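Local coordinates for nitrilotriacetate monooxygenase (Burkholderia pseudomallei, PDB 3SDO), which probably works as an FMN-dependent monooxygenase of the NtaA/SnaA/DszA family, using molecular oxygen to oxidise its substrate, at residues G320-I325 against L349-V354; H306-H311 against G326-D331; Q211-I216 against P438-R443. All coordinates share one frame; numbering follows the deposited sequence.

Contact 1. Residues G320-I325 against L349-V354; sequences GPFPDI and LTLREV
Phe322 reaches across to Val354 and Leu351 with CD1 and CE1 of its ring, while two hydrogen bonds join the backbones of the two segments. CE1 of Phe322 meets CG1 of Val354 at 3.6 Å, and CD1 of Phe322 lies 3.7 Å from CG2 of Val354, so the ring touches both valine branches, the two side chains crossing at about a right angle. On Leu351 the CD1 methyl does the touching, 3.8 Å from CD1 of Phe322. Both approaches to the ring are oblique. The torsions account for this: Phe322 has CG opposite its own N and beside the carbonyl carbon (chi1 -179°), which brings CD1 and CE1 to Val354 and Leu351, and Val354 places CG1 in the same relation to its N, so that CG1 meets CE1 and CG2 meets CD1. The CD of Pro323 sits over one face of the same ring, near the rim.

The backbones form a single beta bridge between Pro321 and Thr350. On one side of it Leu351 N donates to Gly320 O at 3.0 Å, the donor lying nearly in line with the C=O bond; on the other, Phe322 N donates to Leu349 O at 3.2 Å, in the carbonyl plane and on a lone pair. Thr350, the bridge residue, is also the N-cap of helix 351-363 and forms a capping box with Glu353. Its OG1, set between backbone N and carbonyl carbon (chi1 62°), accepts from Glu353 N at 3.2 Å. In return Thr350 N donates to Glu353 OE1 at 3.0 Å, on the anti side of the carboxylate and 25° out of its plane.

Around this junction, Phe322 also packs on Ala344 of helix 334-346 and Leu304 of helix 297-307, wedging the loop between these two helices and the start of helix 351-363.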
ATOM      1  N   GLY A 320     -42.618  -1.602  24.832  1.00 33.04           N
ATOM      2  CA  GLY A 320     -43.734  -0.693  25.036  1.00 33.80           C
ATOM      3  C   GLY A 320     -43.779   0.341  23.920  1.00 33.96           C
ATOM      4  O   GLY A 320     -42.864   0.409  23.110  1.00 32.52           O
ATOM      5  N   PRO A 321     -44.846   1.162  23.879  1.00 35.49           N
ATOM      6  CA  PRO A 321     -44.940   2.227  22.879  1.00 35.80           C
ATOM      7  C   PRO A 321     -43.749   3.172  22.946  1.00 34.17           C
ATOM      8  O   PRO A 321     -43.144   3.320  23.999  1.00 33.19           O
ATOM      9  CB  PRO A 321     -46.232   2.965  23.258  1.00 37.37           C
ATOM     10  CG  PRO A 321     -46.496   2.601  24.700  1.00 38.16           C
ATOM     11  CD  PRO A 321     -46.000   1.172  24.801  1.00 37.03           C
ATOM     12  N   PHE A 322     -43.395   3.783  21.822  1.00 34.13           N
ATOM     13  CA  PHE A 322     -42.361   4.812  21.834  1.00 33.00           C
ATOM     14  C   PHE A 322     -42.894   5.914  22.718  1.00 33.73           C
ATOM     15  O   PHE A 322     -44.057   6.316  22.547  1.00 35.00           O
ATOM     16  CB  PHE A 322     -42.106   5.354  20.439  1.00 33.02           C
ATOM     17  CG  PHE A 322     -41.034   6.399  20.384  1.00 31.27           C
ATOM     18  CD1 PHE A 322     -39.705   6.039  20.411  1.00 30.87           C
ATOM     19  CD2 PHE A 322     -41.355   7.745  20.290  1.00 33.38           C
ATOM     20  CE1 PHE A 322     -38.703   6.992  20.365  1.00 31.25           C
ATOM     21  CE2 PHE A 322     -40.356   8.716  20.238  1.00 33.00           C
ATOM     22  CZ  PHE A 322     -39.024   8.336  20.267  1.00 31.23           C
ATOM     23  N   PRO A 323     -42.077   6.413  23.666  1.00 33.86           N
ATOM     24  CA  PRO A 323     -42.637   7.363  24.649  1.00 34.83           C
ATOM     25  C   PRO A 323     -42.914   8.774  24.109  1.00 36.67           C
ATOM     26  O   PRO A 323     -42.304   9.206  23.130  1.00 35.81           O
ATOM     27  CB  PRO A 323     -41.554   7.419  25.731  1.00 33.97           C
ATOM     28  CG  PRO A 323     -40.289   7.104  25.021  1.00 32.80           C
ATOM     29  CD  PRO A 323     -40.665   6.091  23.960  1.00 32.81           C
ATOM     30  N   ASP A 324     -43.820   9.485  24.777  1.00 39.09           N
ATOM     31  CA  ASP A 324     -44.130  10.869  24.428  1.00 41.55           C
ATOM     32  C   ASP A 324     -42.973  11.720  24.943  1.00 41.80           C
ATOM     33  O   ASP A 324     -42.930  12.094  26.120  1.00 42.74           O
ATOM     34  CB  ASP A 324     -45.465  11.304  25.053  1.00 43.60           C
ATOM     35  CG  ASP A 324     -45.996  12.615  24.480  1.00 46.08           C
ATOM     36  OD1 ASP A 324     -45.334  13.226  23.610  1.00 47.25           O
ATOM     37  OD2 ASP A 324     -47.096  13.032  24.907  1.00 49.31           O
ATOM     38  N   ILE A 325     -42.014  11.974  24.061  1.00 41.48           N
ATOM     39  CA  ILE A 325     -40.834  12.756  24.399  1.00 41.99           C
ATOM     40  C   ILE A 325     -40.888  14.107  23.688  1.00 42.98           C
ATOM     41  O   ILE A 325     -39.862  14.774  23.547  1.00 43.34           O
ATOM     42  CB  ILE A 325     -39.522  12.003  23.996  1.00 40.61           C
ATOM     43  N   LEU A 349     -45.459   2.159  16.509  1.00 41.60           N
ATOM     44  CA  LEU A 349     -44.165   1.521  16.773  1.00 39.24           C
ATOM     45  C   LEU A 349     -43.790   1.497  18.251  1.00 36.55           C
ATOM     46  O   LEU A 349     -44.075   2.429  19.002  1.00 35.42           O
ATOM     47  CB  LEU A 349     -43.040   2.198  15.978  1.00 38.42           C
ATOM     48  CG  LEU A 349     -43.192   2.190  14.453  1.00 39.40           C
ATOM     49  CD1 LEU A 349     -41.928   2.708  13.772  1.00 37.40           C
ATOM     50  CD2 LEU A 349     -43.529   0.784  13.933  1.00 40.29           C
ATOM     51  N   THR A 350     -43.129   0.415  18.647  1.00 35.04           N
ATOM     52  CA  THR A 350     -42.558   0.302  19.976  1.00 32.43           C
ATOM     53  C   THR A 350     -41.231   1.066  19.993  1.00 30.40           C
ATOM     54  O   THR A 350     -40.724   1.462  18.939  1.00 30.20           O
ATOM     55  CB  THR A 350     -42.322  -1.173  20.331  1.00 33.20           C
ATOM     56  OG1 THR A 350     -41.379  -1.744  19.405  1.00 31.84           O
ATOM     57  CG2 THR A 350     -43.651  -1.957  20.287  1.00 35.04           C
ATOM     58  N   LEU A 351     -40.664   1.252  21.184  1.00 28.37           N
ATOM     59  CA  LEU A 351     -39.368   1.899  21.329  1.00 26.52           C
ATOM     60  C   LEU A 351     -38.289   1.105  20.595  1.00 26.61           C
ATOM     61  O   LEU A 351     -37.421   1.696  19.965  1.00 26.30           O
ATOM     62  CB  LEU A 351     -38.981   2.032  22.796  1.00 25.53           C
ATOM     63  CG  LEU A 351     -37.551   2.505  23.071  1.00 25.11           C
ATOM     64  CD1 LEU A 351     -37.232   3.812  22.329  1.00 24.00           C
ATOM     65  CD2 LEU A 351     -37.298   2.644  24.592  1.00 24.88           C
ATOM     66  N   ARG A 352     -38.341  -0.221  20.702  1.00 27.43           N
ATOM     67  CA  ARG A 352     -37.376  -1.091  20.021  1.00 28.78           C
ATOM     68  C   ARG A 352     -37.470  -0.881  18.513  1.00 29.72           C
ATOM     69  O   ARG A 352     -36.461  -0.693  17.862  1.00 29.92           O
ATOM     70  CB  ARG A 352     -37.606  -2.571  20.363  1.00 29.73           C
ATOM     71  CG  ARG A 352     -36.447  -3.476  19.932  1.00 31.66           C
ATOM     72  CD  ARG A 352     -36.831  -4.947  19.906  1.00 34.59           C
ATOM     73  NE  ARG A 352     -37.184  -5.446  21.239  1.00 35.29           N
ATOM     74  CZ  ARG A 352     -36.338  -5.961  22.129  1.00 36.30           C
ATOM     75  NH1 ARG A 352     -35.039  -6.064  21.875  1.00 38.26           N
ATOM     76  NH2 ARG A 352     -36.803  -6.374  23.304  1.00 36.89           N
ATOM     77  N   GLU A 353     -38.688  -0.869  17.975  1.00 31.11           N
ATOM     78  CA  GLU A 353     -38.891  -0.724  16.518  1.00 32.96           C
ATOM     79  C   GLU A 353     -38.420   0.653  16.057  1.00 31.98           C
ATOM     80  O   GLU A 353     -37.787   0.768  15.025  1.00 32.03           O
ATOM     81  CB  GLU A 353     -40.365  -0.940  16.132  1.00 34.21           C
ATOM     82  CG  GLU A 353     -40.807  -2.385  16.243  1.00 36.85           C
ATOM     83  CD  GLU A 353     -42.328  -2.566  16.133  1.00 39.94           C
ATOM     84  OE1 GLU A 353     -43.092  -1.643  16.503  1.00 38.87           O
ATOM     85  OE2 GLU A 353     -42.758  -3.659  15.701  1.00 41.44           O
ATOM     86  N   VAL A 354     -38.703   1.693  16.843  1.00 30.80           N
ATOM     87  CA  VAL A 354     -38.191   3.025  16.500  1.00 30.38           C
ATOM     88  C   VAL A 354     -36.672   3.049  16.521  1.00 29.80           C
ATOM     89  O   VAL A 354     -36.064   3.549  15.576  1.00 30.66           O
ATOM     90  CB  VAL A 354     -38.707   4.142  17.418  1.00 29.24           C
ATOM     91  CG1 VAL A 354     -37.904   5.412  17.180  1.00 30.27           C
ATOM     92  CG2 VAL A 354     -40.190   4.376  17.181  1.00 30.27           C
TER

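Contact 2. Residues H306-H311 against G326-D331; sequences HFFQQH and GTLGSD
Ser330 OG donates to Phe307 O at 2.8 Å, and Leu328 lays a methyl on the His311 ring. The serine hydroxyl lies opposite its backbone N (chi1 177°) and approaches the carbonyl tilted 25° from its plane. CD1 of Leu328 stands 3.5 Å from the centroid of the His311 ring, 19° off the normal, which meets the geometry of a CH-pi contact over the face. The same methyl is 4.2 Å from CD1 of Phe308. A weak tie joins Gln309 NE2 to Asp331 OD1 at 3.3 Å; the two side chains meet at a slant, and the extended glutamine passes its CG 3.6 Å from Ser330 CA.

The chain here leaves helix 297-307 through a type I' beta turn from Phe308 to His311, closed by His311 N bonding to Phe308 O. Both central residues, Gln309 and Gln310, take positive phi values, as a type I' turn requires.

A water bridges the two segments, held by four bonds: it donates to His306 O (2.7 Å) and to Asp331 OD2, and accepts from Gln309 N and Asp331 N. Gly329 O, buried by the contact, has no polar partner in the model. Further out, His311 NE2 bonds to Tyr316 OH, Phe313 meets the His311 and Phe308 rings edge-to-face, and Phe333 N gives Ser330 OG a weak second bond.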
ATOM      1  N   HIS A 306     -28.540  10.446  21.020  1.00 29.93           N
ATOM      2  CA  HIS A 306     -27.814  11.484  20.278  1.00 31.71           C
ATOM      3  C   HIS A 306     -28.726  12.604  19.728  1.00 30.47           C
ATOM      4  O   HIS A 306     -28.361  13.789  19.719  1.00 31.20           O
ATOM      5  CB  HIS A 306     -27.019  10.782  19.136  1.00 33.46           C
ATOM      6  CG  HIS A 306     -26.392  11.703  18.140  1.00 37.84           C
ATOM      7  ND1 HIS A 306     -25.348  12.548  18.455  1.00 44.05           N
ATOM      8  CD2 HIS A 306     -26.634  11.882  16.818  1.00 42.07           C
ATOM      9  CE1 HIS A 306     -24.993  13.228  17.376  1.00 45.54           C
ATOM     10  NE2 HIS A 306     -25.756  12.840  16.367  1.00 43.78           N
ATOM     11  N   PHE A 307     -29.907  12.227  19.265  1.00 28.36           N
ATOM     12  CA  PHE A 307     -30.801  13.177  18.636  1.00 28.69           C
ATOM     13  C   PHE A 307     -31.660  13.937  19.633  1.00 27.63           C
ATOM     14  O   PHE A 307     -32.258  14.945  19.275  1.00 28.83           O
ATOM     15  CB  PHE A 307     -31.662  12.462  17.599  1.00 28.83           C
ATOM     16  CG  PHE A 307     -30.861  11.902  16.436  1.00 31.62           C
ATOM     17  CD1 PHE A 307     -30.115  12.738  15.627  1.00 32.72           C
ATOM     18  CD2 PHE A 307     -30.851  10.543  16.168  1.00 33.63           C
ATOM     19  CE1 PHE A 307     -29.370  12.230  14.560  1.00 36.41           C
ATOM     20  CE2 PHE A 307     -30.099  10.023  15.102  1.00 35.84           C
ATOM     21  CZ  PHE A 307     -29.364  10.872  14.297  1.00 36.64           C
ATOM     22  N   PHE A 308     -31.724  13.457  20.872  1.00 25.95           N
ATOM     23  CA  PHE A 308     -32.581  14.052  21.892  1.00 25.69           C
ATOM     24  C   PHE A 308     -31.787  14.575  23.096  1.00 26.08           C
ATOM     25  O   PHE A 308     -32.180  14.372  24.247  1.00 25.82           O
ATOM     26  CB  PHE A 308     -33.618  13.020  22.350  1.00 24.48           C
ATOM     27  CG  PHE A 308     -34.662  12.709  21.325  1.00 25.36           C
ATOM     28  CD1 PHE A 308     -35.822  13.466  21.255  1.00 28.98           C
ATOM     29  CD2 PHE A 308     -34.501  11.654  20.448  1.00 28.24           C
ATOM     30  CE1 PHE A 308     -36.804  13.180  20.323  1.00 29.62           C
ATOM     31  CE2 PHE A 308     -35.471  11.341  19.524  1.00 28.70           C
ATOM     32  CZ  PHE A 308     -36.632  12.106  19.459  1.00 30.40           C
ATOM     33  N   GLN A 309     -30.678  15.257  22.831  1.00 27.32           N
ATOM     34  CA  GLN A 309     -29.861  15.876  23.875  1.00 28.32           C
ATOM     35  C   GLN A 309     -29.473  14.886  24.993  1.00 27.69           C
ATOM     36  O   GLN A 309     -29.530  15.216  26.184  1.00 26.96           O
ATOM     37  CB  GLN A 309     -30.580  17.108  24.454  1.00 29.87           C
ATOM     38  CG  GLN A 309     -30.922  18.167  23.398  1.00 32.23           C
ATOM     39  CD  GLN A 309     -31.457  19.467  23.979  1.00 36.10           C
ATOM     40  OE1 GLN A 309     -32.511  19.497  24.617  1.00 36.74           O
ATOM     41  NE2 GLN A 309     -30.762  20.569  23.692  1.00 39.48           N
ATOM     42  N   GLN A 310     -29.062  13.686  24.582  1.00 26.80           N
ATOM     43  CA  GLN A 310     -28.618  12.610  25.481  1.00 27.46           C
ATOM     44  C   GLN A 310     -29.665  12.107  26.468  1.00 25.82           C
ATOM     45  O   GLN A 310     -29.336  11.634  27.555  1.00 25.73           O
ATOM     46  CB  GLN A 310     -27.346  12.984  26.232  1.00 29.56           C
ATOM     47  CG  GLN A 310     -26.163  13.195  25.280  1.00 34.28           C
ATOM     48  CD  GLN A 310     -25.734  14.626  25.218  1.00 40.58           C
ATOM     49  OE1 GLN A 310     -26.389  15.461  24.578  1.00 44.99           O
ATOM     50  NE2 GLN A 310     -24.620  14.934  25.885  1.00 43.90           N
ATOM     51  N   HIS A 311     -30.915  12.136  26.045  1.00 24.46           N
ATOM     52  CA  HIS A 311     -31.983  11.535  26.819  1.00 24.12           C
ATOM     53  C   HIS A 311     -31.692  10.050  27.052  1.00 23.11           C
ATOM     54  O   HIS A 311     -31.219   9.358  26.154  1.00 21.84           O
ATOM     55  CB  HIS A 311     -33.325  11.717  26.107  1.00 23.62           C
ATOM     56  CG  HIS A 311     -34.496  11.291  26.925  1.00 24.84           C
ATOM     57  ND1 HIS A 311     -35.023  12.068  27.932  1.00 25.77           N
ATOM     58  CD2 HIS A 311     -35.258  10.172  26.869  1.00 25.70           C
ATOM     59  CE1 HIS A 311     -36.052  11.435  28.476  1.00 26.10           C
ATOM     60  NE2 HIS A 311     -36.221  10.289  27.839  1.00 24.31           N
ATOM     61  N   GLY A 326     -42.085  14.501  23.253  1.00 44.49           N
ATOM     62  CA  GLY A 326     -42.311  15.754  22.510  1.00 45.68           C
ATOM     63  C   GLY A 326     -41.760  17.025  23.142  1.00 46.75           C
ATOM     64  O   GLY A 326     -41.386  17.962  22.426  1.00 47.33           O
ATOM     65  N   THR A 327     -41.715  17.063  24.476  1.00 46.89           N
ATOM     66  CA  THR A 327     -41.137  18.201  25.215  1.00 48.17           C
ATOM     67  C   THR A 327     -39.611  18.306  25.051  1.00 46.84           C
ATOM     68  O   THR A 327     -39.041  19.399  25.145  1.00 48.12           O
ATOM     69  CB  THR A 327     -41.512  18.145  26.737  1.00 49.07           C
ATOM     70  OG1 THR A 327     -42.875  18.558  26.900  1.00 51.36           O
ATOM     71  CG2 THR A 327     -40.620  19.056  27.587  1.00 50.81           C
ATOM     72  N   LEU A 328     -38.946  17.181  24.807  1.00 44.77           N
ATOM     73  CA  LEU A 328     -37.482  17.182  24.702  1.00 43.75           C
ATOM     74  C   LEU A 328     -36.995  17.973  23.485  1.00 43.92           C
ATOM     75  O   LEU A 328     -37.587  17.903  22.414  1.00 43.76           O
ATOM     76  CB  LEU A 328     -36.930  15.750  24.608  1.00 41.98           C
ATOM     77  CG  LEU A 328     -37.196  14.793  25.767  1.00 40.86           C
ATOM     78  CD1 LEU A 328     -36.674  13.387  25.370  1.00 40.05           C
ATOM     79  CD2 LEU A 328     -36.593  15.298  27.091  1.00 39.04           C
ATOM     80  N   GLY A 329     -35.904  18.706  23.664  1.00 44.45           N
ATOM     81  CA  GLY A 329     -35.246  19.404  22.563  1.00 45.28           C
ATOM     82  C   GLY A 329     -34.250  18.518  21.818  1.00 43.80           C
ATOM     83  O   GLY A 329     -34.192  17.309  22.039  1.00 42.16           O
ATOM     84  N   SER A 330     -33.465  19.145  20.938  1.00 44.34           N
ATOM     85  CA  SER A 330     -32.438  18.475  20.144  1.00 43.48           C
ATOM     86  C   SER A 330     -31.270  19.454  19.888  1.00 45.10           C
ATOM     87  O   SER A 330     -31.458  20.684  19.873  1.00 46.20           O
ATOM     88  CB  SER A 330     -33.051  17.985  18.828  1.00 43.26           C
ATOM     89  OG  SER A 330     -32.080  17.378  17.987  1.00 43.39           O
ATOM     90  N   ASP A 331     -30.069  18.909  19.713  1.00 44.64           N
ATOM     91  CA  ASP A 331     -28.884  19.714  19.420  1.00 46.31           C
ATOM     92  C   ASP A 331     -28.770  19.967  17.907  1.00 46.64           C
ATOM     93  O   ASP A 331     -27.853  19.465  17.253  1.00 47.37           O
ATOM     94  CB  ASP A 331     -27.618  19.018  19.949  1.00 46.67           C
ATOM     95  CG  ASP A 331     -27.617  18.870  21.475  1.00 46.93           C
ATOM     96  OD1 ASP A 331     -27.883  19.873  22.164  1.00 50.33           O
ATOM     97  OD2 ASP A 331     -27.351  17.760  21.986  1.00 45.62           O
TER
HETATM   98  O   HOH W   1     -29.322  16.139  20.484  1.00 15.27           O

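Contact 3. Residues Q211-I216 against P438-R443; sequences QGQPVI and PYKESR
Tyr439 and Lys440 of the C-terminal tail close on Gln211, Gly212 and Gln213, the loop leading into strand 215-218 of the TIM-barrel sheet, which pairs in parallel with strands 124-129 and 235-238. The tyrosine ring lies obliquely against the peptide between Gln211 and Gly212: CE2 of Tyr439 is 3.3 Å from Gly212 N, and its OH is 3.7 Å from Gly212 CA. That hydroxyl is hydrogen-bonded to Asp170.

Lys440 directs its side chain toward Gln213, roughly across the direction of the tyrosine. With CG opposite the backbone N (chi1 -178°) and the chain bent at chi2 and chi4, it runs across Gln213 at a slant, and Lys440 CG lies 3.8 Å from Gln213 CG. The carbon CE of Lys440 comes 3.6 Å from Gln213 OE1, while NZ stays 3.8 Å from that oxygen, too far for a hydrogen bond. Lys440 N donates to Gln211 O at 3.3 Å, a weak but fairly straight bond (163° at the hydrogen), and Gly212 CA offers a CH to Lys440 O at 3.5 Å. That carbonyl oxygen also accepts from Arg208.

Gln213 is held at its far end: NE2 donates to Asp166, whose other oxygen OD2 pairs with Arg443 NE, and a water accepts weakly from Gln213 NE2 and, at 3.0 Å, from Arg443 NH2.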
ATOM      1  N   GLN A 211      -2.566  -1.863 -19.142  1.00 17.50           N
ATOM      2  CA  GLN A 211      -3.807  -1.101 -19.418  1.00 17.34           C
ATOM      3  C   GLN A 211      -3.543   0.400 -19.608  1.00 17.69           C
ATOM      4  O   GLN A 211      -4.478   1.202 -19.728  1.00 18.56           O
ATOM      5  CB  GLN A 211      -4.851  -1.339 -18.342  1.00 16.38           C
ATOM      6  CG  GLN A 211      -4.467  -0.860 -16.951  1.00 16.21           C
ATOM      7  CD  GLN A 211      -5.597  -0.978 -15.960  1.00 15.27           C
ATOM      8  OE1 GLN A 211      -6.753  -1.252 -16.333  1.00 16.31           O
ATOM      9  NE2 GLN A 211      -5.285  -0.758 -14.689  1.00 10.15           N
ATOM     10  N   GLY A 212      -2.268   0.767 -19.659  1.00 17.92           N
ATOM     11  CA  GLY A 212      -1.839   2.151 -19.944  1.00 18.19           C
ATOM     12  C   GLY A 212      -1.621   2.941 -18.672  1.00 18.14           C
ATOM     13  O   GLY A 212      -0.490   3.332 -18.345  1.00 18.97           O
ATOM     14  N   GLN A 213      -2.723   3.173 -17.969  1.00 17.65           N
ATOM     15  CA  GLN A 213      -2.733   3.797 -16.668  1.00 17.26           C
ATOM     16  C   GLN A 213      -3.810   3.145 -15.810  1.00 17.19           C
ATOM     17  O   GLN A 213      -4.788   2.576 -16.336  1.00 16.76           O
ATOM     18  CB  GLN A 213      -3.121   5.270 -16.773  1.00 17.62           C
ATOM     19  CG  GLN A 213      -2.264   6.128 -17.672  1.00 18.90           C
ATOM     20  CD  GLN A 213      -2.678   7.597 -17.595  1.00 20.86           C
ATOM     21  OE1 GLN A 213      -3.752   7.937 -17.068  1.00 19.50           O
ATOM     22  NE2 GLN A 213      -1.825   8.470 -18.103  1.00 21.18           N
ATOM     23  N   PRO A 214      -3.680   3.281 -14.483  1.00 16.23           N
ATOM     24  CA  PRO A 214      -4.723   2.780 -13.620  1.00 16.38           C
ATOM     25  C   PRO A 214      -6.059   3.491 -13.859  1.00 16.48           C
ATOM     26  O   PRO A 214      -6.078   4.649 -14.292  1.00 16.41           O
ATOM     27  CB  PRO A 214      -4.194   3.078 -12.214  1.00 16.43           C
ATOM     28  CG  PRO A 214      -2.745   3.237 -12.351  1.00 16.16           C
ATOM     29  CD  PRO A 214      -2.492   3.734 -13.726  1.00 16.92           C
ATOM     30  N   VAL A 215      -7.149   2.775 -13.613  1.00 16.03           N
ATOM     31  CA  VAL A 215      -8.508   3.299 -13.790  1.00 16.26           C
ATOM     32  C   VAL A 215      -8.883   4.273 -12.642  1.00 17.27           C
ATOM     33  O   VAL A 215      -8.602   4.010 -11.440  1.00 17.07           O
ATOM     34  CB  VAL A 215      -9.515   2.146 -13.874  1.00 15.94           C
ATOM     35  CG1 VAL A 215     -10.945   2.657 -14.132  1.00 15.00           C
ATOM     36  CG2 VAL A 215      -9.088   1.165 -14.988  1.00 16.58           C
ATOM     37  N   ILE A 216      -9.477   5.407 -13.004  1.00 16.78           N
ATOM     38  CA  ILE A 216      -9.858   6.399 -12.004  1.00 17.00           C
ATOM     39  C   ILE A 216     -11.315   6.206 -11.594  1.00 17.49           C
ATOM     40  O   ILE A 216     -12.234   6.262 -12.437  1.00 17.56           O
ATOM     41  CB  ILE A 216      -9.664   7.848 -12.513  1.00 17.62           C
ATOM     42  CG1 ILE A 216      -8.227   8.080 -12.964  1.00 17.99           C
ATOM     43  CG2 ILE A 216     -10.056   8.884 -11.431  1.00 16.36           C
ATOM     44  CD1 ILE A 216      -7.148   7.692 -11.961  1.00 17.39           C
ATOM     45  N   PRO A 438     -11.499   1.375 -23.225  1.00 22.61           N
ATOM     46  CA  PRO A 438     -10.365   1.273 -24.136  1.00 23.26           C
ATOM     47  C   PRO A 438      -9.026   1.464 -23.425  1.00 22.82           C
ATOM     48  O   PRO A 438      -8.929   2.229 -22.462  1.00 22.70           O
ATOM     49  CB  PRO A 438     -10.593   2.409 -25.136  1.00 23.78           C
ATOM     50  CG  PRO A 438     -11.611   3.281 -24.559  1.00 24.96           C
ATOM     51  CD  PRO A 438     -12.341   2.555 -23.492  1.00 23.33           C
ATOM     52  N   TYR A 439      -8.018   0.746 -23.905  1.00 23.50           N
ATOM     53  CA  TYR A 439      -6.631   0.925 -23.486  1.00 23.31           C
ATOM     54  C   TYR A 439      -6.306   2.418 -23.419  1.00 23.42           C
ATOM     55  O   TYR A 439      -6.658   3.178 -24.310  1.00 23.89           O
ATOM     56  CB  TYR A 439      -5.690   0.174 -24.454  1.00 23.93           C
ATOM     57  CG  TYR A 439      -4.237   0.397 -24.142  1.00 23.95           C
ATOM     58  CD1 TYR A 439      -3.516   1.429 -24.763  1.00 24.92           C
ATOM     59  CD2 TYR A 439      -3.587  -0.366 -23.175  1.00 23.99           C
ATOM     60  CE1 TYR A 439      -2.189   1.658 -24.448  1.00 23.76           C
ATOM     61  CE2 TYR A 439      -2.268  -0.154 -22.869  1.00 21.88           C
ATOM     62  CZ  TYR A 439      -1.576   0.856 -23.495  1.00 22.33           C
ATOM     63  OH  TYR A 439      -0.274   1.062 -23.162  1.00 24.58           O
ATOM     64  N   LYS A 440      -5.655   2.844 -22.345  1.00 23.25           N
ATOM     65  CA  LYS A 440      -5.340   4.255 -22.159  1.00 23.73           C
ATOM     66  C   LYS A 440      -4.036   4.623 -22.872  1.00 23.37           C
ATOM     67  O   LYS A 440      -2.954   4.380 -22.343  1.00 22.25           O
ATOM     68  CB  LYS A 440      -5.242   4.566 -20.669  1.00 23.81           C
ATOM     69  CG  LYS A 440      -4.968   6.026 -20.344  1.00 27.53           C
ATOM     70  CD  LYS A 440      -6.235   6.817 -20.157  1.00 32.18           C
ATOM     71  CE  LYS A 440      -5.940   8.297 -19.885  1.00 34.07           C
ATOM     72  NZ  LYS A 440      -6.917   8.841 -18.902  1.00 36.03           N
ATOM     73  N   GLU A 441      -4.137   5.206 -24.070  1.00 23.73           N
ATOM     74  CA  GLU A 441      -2.949   5.662 -24.798  1.00 24.94           C
ATOM     75  C   GLU A 441      -2.291   6.844 -24.087  1.00 24.63           C
ATOM     76  O   GLU A 441      -2.982   7.688 -23.495  1.00 24.65           O
ATOM     77  CB  GLU A 441      -3.265   6.109 -26.241  1.00 25.74           C
ATOM     78  CG  GLU A 441      -3.703   5.000 -27.187  1.00 28.34           C
ATOM     79  CD  GLU A 441      -2.598   4.024 -27.560  1.00 31.07           C
ATOM     80  OE1 GLU A 441      -1.404   4.385 -27.493  1.00 33.97           O
ATOM     81  OE2 GLU A 441      -2.931   2.881 -27.951  1.00 32.32           O
ATOM     82  N   SER A 442      -0.963   6.908 -24.170  1.00 24.01           N
ATOM     83  CA  SER A 442      -0.236   8.047 -23.679  1.00 24.35           C
ATOM     84  C   SER A 442      -0.688   9.295 -24.429  1.00 26.08           C
ATOM     85  O   SER A 442      -0.972   9.238 -25.638  1.00 25.84           O
ATOM     86  CB  SER A 442       1.273   7.862 -23.853  1.00 24.59           C
ATOM     87  OG  SER A 442       1.969   9.074 -23.623  1.00 22.56           O
ATOM     88  N   ARG A 443      -0.732  10.418 -23.718  1.00 27.36           N
ATOM     89  CA  ARG A 443      -0.915  11.721 -24.362  1.00 29.55           C
ATOM     90  C   ARG A 443       0.141  12.006 -25.449  1.00 31.18           C
ATOM     91  O   ARG A 443      -0.081  12.841 -26.316  1.00 31.91           O
ATOM     92  CB  ARG A 443      -0.886  12.847 -23.321  1.00 29.64           C
ATOM     93  CG  ARG A 443       0.509  13.038 -22.678  1.00 30.05           C
ATOM     94  CD  ARG A 443       0.455  13.828 -21.398  1.00 28.84           C
ATOM     95  NE  ARG A 443      -0.483  13.223 -20.461  1.00 28.75           N
ATOM     96  CZ  ARG A 443      -1.083  13.873 -19.467  1.00 27.11           C
ATOM     97  NH1 ARG A 443      -0.835  15.145 -19.252  1.00 27.72           N
ATOM     98  NH2 ARG A 443      -1.934  13.236 -18.687  1.00 28.47           N
TER
HETATM   99  O   HOH W   2      -3.671  10.874 -19.199  1.00 21.08           O

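How the contacts relate
Contacts 1 and 2 are neighbours, their centres 15 Å apart. Residues 320-325 run directly into 326-331, yet their partners, 349-354 and 306-311, lie on either side of this loop in sequence, so the two contacts interlock along the chain. Together they tie the loop to helices 297-307 and 351-363. Contact 3 stands across the centre of the chain, 55 Å from contact 1 and 52 Å from contact 2 between centres, and its nearest atoms are about 37 Å and 32 Å from theirs. All three lie away from the predicted FMN-binding residues; contact 3 includes the start of strand 215-218, after which Ser221 and Ser222 are predicted to bind FMN.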